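Local coordinates for protein RmpD (Hexulose-6-phosphate synthase) (Streptococcus mutans, PDB 3EXR) that is a TIM-barrel enzyme of the orotidine 5'-phosphate decarboxylase / HUMPS family, at residues V25-V33 with P205-K213. Residues are numbered along the deposited sequence; the frame is centred on the assembly and turned at random.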
loop_
_atom_site.group_PDB
_atom_site.type_symbol
_atom_site.label_atom_id
_atom_site.label_comp_id
_atom_site.label_asym_id
_atom_site.label_seq_id
_atom_site.Cartn_x
_atom_site.Cartn_y
_atom_site.Cartn_z
ATOM N N VAL A 25 15.727 13.436 -12.362
ATOM C CA VAL A 25 16.864 14.245 -12.809
ATOM C C VAL A 25 16.394 15.501 -13.552
ATOM O O VAL A 25 17.012 16.551 -13.431
ATOM C CB VAL A 25 17.855 13.397 -13.645
ATOM C CG1 VAL A 25 18.941 14.284 -14.300
ATOM C CG2 VAL A 25 18.517 12.358 -12.758
ATOM N N SER A 26 15.285 15.397 -14.288
ATOM C CA SER A 26 14.767 16.538 -15.064
ATOM C C SER A 26 14.291 17.708 -14.222
ATOM O O SER A 26 14.335 18.845 -14.691
ATOM C CB SER A 26 13.653 16.098 -16.028
ATOM O OG SER A 26 12.427 15.815 -15.362
ATOM N N VAL A 27 13.771 17.432 -13.019
ATOM C CA VAL A 27 13.171 18.465 -12.166
ATOM C C VAL A 27 13.808 18.649 -10.791
ATOM O O VAL A 27 13.507 19.616 -10.091
ATOM C CB VAL A 27 11.639 18.270 -11.948
ATOM C CG1 VAL A 27 10.880 18.274 -13.239
ATOM C CG2 VAL A 27 11.316 17.031 -11.142
ATOM N N GLY A 28 14.684 17.732 -10.408
ATOM C CA GLY A 28 15.207 17.666 -9.049
ATOM C C GLY A 28 15.714 18.968 -8.466
ATOM O O GLY A 28 15.389 19.325 -7.342
ATOM N N ASN A 29 16.496 19.700 -9.237
ATOM C CA ASN A 29 17.088 20.926 -8.737
ATOM C C ASN A 29 16.062 22.016 -8.454
ATOM O O ASN A 29 16.326 22.956 -7.699
ATOM C CB ASN A 29 18.133 21.434 -9.728
ATOM C CG ASN A 29 19.403 20.603 -9.717
ATOM O OD1 ASN A 29 19.627 19.762 -8.818
ATOM N ND2 ASN A 29 20.262 20.843 -10.706
ATOM N N GLU A 30 14.896 21.895 -9.073
ATOM C CA GLU A 30 13.874 22.925 -8.989
ATOM C C GLU A 30 12.803 22.668 -7.942
ATOM O O GLU A 30 11.989 23.549 -7.670
ATOM C CB GLU A 30 13.212 23.114 -10.346
ATOM C CG GLU A 30 14.182 23.447 -11.475
ATOM C CD GLU A 30 14.924 24.767 -11.279
ATOM O OE1 GLU A 30 14.359 25.709 -10.678
ATOM O OE2 GLU A 30 16.092 24.855 -11.738
ATOM N N VAL A 31 12.791 21.467 -7.359
ATOM C CA VAL A 31 11.764 21.090 -6.390
ATOM C C VAL A 31 12.360 20.993 -5.006
ATOM O O VAL A 31 13.584 20.952 -4.851
ATOM C CB VAL A 31 11.038 19.751 -6.781
ATOM C CG1 VAL A 31 10.517 19.855 -8.218
ATOM C CG2 VAL A 31 11.944 18.540 -6.622
ATOM N N ASP A 32 11.487 20.965 -4.003
ATOM C CA ASP A 32 11.892 20.856 -2.601
ATOM C C ASP A 32 11.864 19.413 -2.102
ATOM O O ASP A 32 12.575 19.064 -1.155
ATOM C CB ASP A 32 10.944 21.697 -1.745
ATOM C CG ASP A 32 10.890 23.116 -2.205
ATOM O OD1 ASP A 32 11.983 23.725 -2.217
ATOM O OD2 ASP A 32 9.809 23.625 -2.572
ATOM N N VAL A 33 10.976 18.617 -2.683
ATOM C CA VAL A 33 10.769 17.235 -2.217
ATOM C C VAL A 33 10.617 16.289 -3.428
ATOM O O VAL A 33 9.904 16.618 -4.384
ATOM C CB VAL A 33 9.471 17.113 -1.363
ATOM C CG1 VAL A 33 9.330 15.761 -0.731
ATOM C CG2 VAL A 33 9.352 18.231 -0.314
ATOM N N PRO A 205 10.577 20.438 -18.293
ATOM C CA PRO A 205 10.181 20.140 -16.922
ATOM C C PRO A 205 10.819 21.061 -15.887
ATOM O O PRO A 205 10.113 21.539 -14.999
ATOM C CB PRO A 205 10.618 18.676 -16.752
ATOM C CG PRO A 205 10.611 18.153 -18.121
ATOM C CD PRO A 205 11.115 19.243 -18.974
ATOM N N ALA A 206 12.106 21.366 -16.017
ATOM C CA ALA A 206 12.744 22.243 -15.057
ATOM C C ALA A 206 12.109 23.656 -15.047
ATOM O O ALA A 206 11.916 24.246 -13.985
ATOM C CB ALA A 206 14.252 22.282 -15.303
ATOM N N GLY A 207 11.787 24.166 -16.236
ATOM C CA GLY A 207 11.160 25.479 -16.385
ATOM C C GLY A 207 9.761 25.456 -15.784
ATOM O O GLY A 207 9.384 26.379 -15.074
ATOM N N ALA A 208 9.017 24.368 -16.013
ATOM C CA ALA A 208 7.658 24.244 -15.477
ATOM C C ALA A 208 7.680 24.146 -13.959
ATOM O O ALA A 208 6.883 24.795 -13.286
ATOM C CB ALA A 208 6.931 23.090 -16.113
ATOM N N ALA A 209 8.650 23.410 -13.429
ATOM C CA ALA A 209 8.842 23.301 -11.987
ATOM C C ALA A 209 9.167 24.661 -11.379
ATOM O O ALA A 209 8.560 25.059 -10.381
ATOM C CB ALA A 209 9.943 22.271 -11.642
ATOM N N ARG A 210 10.101 25.391 -11.998
ATOM C CA ARG A 210 10.443 26.713 -11.478
ATOM C C ARG A 210 9.264 27.685 -11.540
ATOM O O ARG A 210 9.115 28.501 -10.633
ATOM C CB ARG A 210 11.647 27.289 -12.212
ATOM C CG ARG A 210 12.181 28.523 -11.554
ATOM C CD ARG A 210 13.300 29.130 -12.365
ATOM N NE ARG A 210 14.458 28.247 -12.298
ATOM C CZ ARG A 210 15.556 28.392 -13.036
ATOM N NH1 ARG A 210 15.668 29.416 -13.870
ATOM N NH2 ARG A 210 16.548 27.545 -12.924
ATOM N N ALA A 211 8.455 27.626 -12.601
ATOM C CA ALA A 211 7.297 28.536 -12.730
ATOM C C ALA A 211 6.280 28.257 -11.628
ATOM O O ALA A 211 5.682 29.173 -11.080
ATOM C CB ALA A 211 6.661 28.397 -14.070
ATOM N N PHE A 212 6.129 26.975 -11.280
ATOM C CA PHE A 212 5.202 26.560 -10.245
ATOM C C PHE A 212 5.687 27.127 -8.901
ATOM O O PHE A 212 4.907 27.735 -8.157
ATOM C CB PHE A 212 5.152 25.023 -10.229
ATOM C CG PHE A 212 3.985 24.428 -9.481
ATOM C CD1 PHE A 212 2.968 23.786 -10.170
ATOM C CD2 PHE A 212 3.969 24.404 -8.099
ATOM C CE1 PHE A 212 1.908 23.193 -9.476
ATOM C CE2 PHE A 212 2.908 23.813 -7.403
ATOM C CZ PHE A 212 1.883 23.201 -8.109
ATOM N N LYS A 213 6.988 26.991 -8.622
ATOM C CA LYS A 213 7.552 27.497 -7.380
ATOM C C LYS A 213 7.520 29.049 -7.347
ATOM O O LYS A 213 7.306 29.646 -6.267
ATOM C CB LYS A 213 8.963 26.914 -7.161
ATOM C CG LYS A 213 9.606 27.272 -5.853
ATOM C CD LYS A 213 9.136 26.361 -4.723
ATOM C CE LYS A 213 9.414 26.992 -3.373
ATOM N NZ LYS A 213 8.816 26.203 -2.258
HETATM O O HOH W 1 14.295 19.631 -17.399
#
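The end of helix 17-27 and the turn after it run beside the first two and a half turns of helix 205-220, with CA atoms 4.8 Å apart at Val27 and Ala206 and 5.7 Å apart at Glu30 and Arg210. The approach at Val27 is probably helped by the small side chains of Ala206 and Ala209. The CB of Ala209 points at the turn and meets Glu30 CB at 3.6 Å, with Val27 and Val31 beside it. Val27, its CG1 anti to the carbonyl carbon (chi1 -59°), puts that methyl against the ring of Pro205, CG1 to CB 3.5 Å. Near the start of helix 205-220, a water takes the N-H of Ala206 and donates to the carbonyl oxygen of Ser26, joining the two backbones. Ser26 OG lies at the CB-CG edge of the Pro205 ring but bonds to the carbonyl of Ala23.

Two salt bridges follow. Arg210 grips Glu30 side-on, NE to OE1 and NH2 to OE2, both 3.0 Å; the first bond is nearly straight (169°) and lies in the guanidinium plane. The carboxylate, however, is turned 54° from that plane, so both oxygens are met from above their own plane. Farther along, the extended end of Lys213 brings NZ to the syn side of Asp32 OD2 at 2.8 Å, tilted out of the carboxylate plane. The same oxygen accepts the N-H of Leu8, and NZ also reaches the carbonyl of Pro6, which fixes this pair at the start of strand 7-12.

The contact thus joins the first and last helices of the TIM barrel, next to where strand 192-195 closes on strand 7-12. Beneath them, Val27 packs on Val10 of strand 7-12, while Ile199 of helix 197-200 touches both Val27 and Ala209; from Asp32 the chain enters strand 33-36, bonded to strand 7-12.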